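Uncharacterized protein (Neisseria gonorrhoeae, PDB 5V77) is an all-beta protein of the NGO_1070-like family, built on antiparallel strands, whose function is unknown. Local coordinates at residues Y83-F87 against Y88-I92. Sequence-based numbering, arbitrary orientation.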
# COMPACT_ATOMS: atom_id res chain seq x y z
N TYR A 83 8.68 12.58 10.22
CA TYR A 83 8.74 12.60 11.68
C TYR A 83 9.67 11.48 12.15
O TYR A 83 9.55 10.34 11.69
CB TYR A 83 7.36 12.39 12.30
CG TYR A 83 6.33 13.42 11.91
CD1 TYR A 83 6.01 14.48 12.75
CD2 TYR A 83 5.67 13.34 10.69
CE1 TYR A 83 5.07 15.43 12.39
CE2 TYR A 83 4.73 14.28 10.32
CZ TYR A 83 4.43 15.32 11.17
OH TYR A 83 3.49 16.25 10.79
N LYS A 84 10.57 11.79 13.08
CA LYS A 84 11.48 10.78 13.60
C LYS A 84 11.23 10.60 15.08
O LYS A 84 11.37 11.55 15.86
CB LYS A 84 12.94 11.16 13.35
CG LYS A 84 13.91 10.03 13.64
CD LYS A 84 15.34 10.39 13.26
CE LYS A 84 16.24 9.17 13.27
NZ LYS A 84 16.26 8.51 14.61
N TYR A 85 10.84 9.39 15.47
CA TYR A 85 10.63 9.02 16.87
C TYR A 85 11.81 8.19 17.36
O TYR A 85 12.77 7.94 16.63
CB TYR A 85 9.31 8.27 17.03
CG TYR A 85 8.14 9.06 16.51
CD1 TYR A 85 7.50 10.00 17.30
CD2 TYR A 85 7.66 8.86 15.22
CE1 TYR A 85 6.42 10.72 16.83
CE2 TYR A 85 6.59 9.58 14.74
CZ TYR A 85 5.98 10.51 15.55
OH TYR A 85 4.91 11.22 15.06
N GLN A 86 11.74 7.76 18.62
CA GLN A 86 12.89 7.07 19.21
C GLN A 86 13.22 5.79 18.46
O GLN A 86 14.40 5.48 18.24
CB GLN A 86 12.64 6.76 20.69
CG GLN A 86 13.81 6.01 21.31
CD GLN A 86 13.70 5.87 22.81
OE1 GLN A 86 12.60 5.84 23.37
NE2 GLN A 86 14.85 5.79 23.48
N PHE A 87 12.20 5.03 18.05
CA PHE A 87 12.43 3.72 17.45
C PHE A 87 11.91 3.57 16.03
O PHE A 87 12.09 2.50 15.45
CB PHE A 87 11.79 2.63 18.30
CG PHE A 87 12.41 2.48 19.66
CD1 PHE A 87 13.70 2.00 19.79
CD2 PHE A 87 11.70 2.79 20.80
CE1 PHE A 87 14.28 1.85 21.04
CE2 PHE A 87 12.27 2.64 22.05
CZ PHE A 87 13.56 2.17 22.17
N TYR A 88 11.29 4.60 15.45
CA TYR A 88 10.75 4.48 14.10
C TYR A 88 10.54 5.88 13.54
O TYR A 88 10.70 6.88 14.25
CB TYR A 88 9.45 3.66 14.10
CG TYR A 88 8.26 4.42 14.65
CD1 TYR A 88 8.04 4.51 16.01
CD2 TYR A 88 7.35 5.03 13.79
CE1 TYR A 88 6.95 5.21 16.52
CE2 TYR A 88 6.26 5.73 14.28
CZ TYR A 88 6.07 5.81 15.65
OH TYR A 88 4.98 6.50 16.14
N SER A 89 10.16 5.94 12.27
CA SER A 89 9.87 7.20 11.61
C SER A 89 8.57 7.09 10.82
O SER A 89 8.08 5.99 10.55
CB SER A 89 11.03 7.63 10.69
OG SER A 89 12.21 7.88 11.45
N GLU A 90 8.02 8.24 10.44
CA GLU A 90 6.76 8.29 9.72
C GLU A 90 6.83 9.39 8.66
O GLU A 90 7.33 10.48 8.94
CB GLU A 90 5.59 8.57 10.68
CG GLU A 90 4.21 8.52 10.03
CD GLU A 90 3.10 8.86 11.00
OE1 GLU A 90 3.41 9.12 12.17
OE2 GLU A 90 1.92 8.86 10.60
N ILE A 91 6.33 9.10 7.46
CA ILE A 91 6.12 10.14 6.46
C ILE A 91 4.62 10.35 6.31
O ILE A 91 3.84 9.40 6.40
CB ILE A 91 6.76 9.83 5.09
CG1 ILE A 91 6.39 8.43 4.59
CG2 ILE A 91 8.28 10.02 5.15
CD1 ILE A 91 6.76 8.24 3.13
N ILE A 92 4.23 11.59 6.08
CA ILE A 92 2.84 11.94 5.82
C ILE A 92 2.78 12.74 4.54
O ILE A 92 3.48 13.75 4.39
CB ILE A 92 2.21 12.71 6.98
CG1 ILE A 92 2.21 11.85 8.24
CG2 ILE A 92 0.78 13.12 6.62
CD1 ILE A 92 1.59 12.52 9.44
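In Y88, CG sits between the backbone N and the carbonyl carbon (chi1 74°), and in Y85 it is anti to the carbonyl carbon; these torsions place the two rings, brought together by the turn, in an offset stack, with centroids 4.8 Å apart and planes 23° from parallel. The overlap is partial: the CD2 edge of Y85 lies over one face of the Y88 ring, CD2 coming 3.5 Å from CZ of Y88, while the Y88 hydroxyl oxygen stands above the rim of the Y85 ring. A CH-pi contact extends the match, Y85 CB lying over the Y88 face at 4.3 Å from the ring centroid.

Backbone evidence identifies a beta hairpin. Y83 and E90 form an antiparallel hydrogen-bonded pair, in which Y83 N gives a nearly straight bond to E90 O (2.8 Å, 172°) and E90 N returns one to Y83 O. K84 and S89 follow as a non-hydrogen-bonded pair, with K84 CG 3.5 Å from S89 OG. Beyond them, Y85 N donates to Y88 O at 2.8 Å, closing a two-residue loop, Q86-F87, whose backbone angles are close to a type I turn. Y88 N is buried without a partner. Further from the turn, Y83 CE2 rests 3.7 Å from I92 CD1, an apolar contact on the face that also carries E90; the Y83 hydroxyl is hydrogen-bonded to OE2 of E81.

The hairpin joins strand 75-84 to strand 89-94 within the antiparallel sheet. Strand 9-13 borders the first arm, where K84 is hydrogen-bonded through its backbone to M9; just before that strand, the ring of H8, from the expression tag, lies nearly parallel to the Y85 ring. Strand 98-103 flanks the second through backbone bonds from S89 to A103 and I91 to I101.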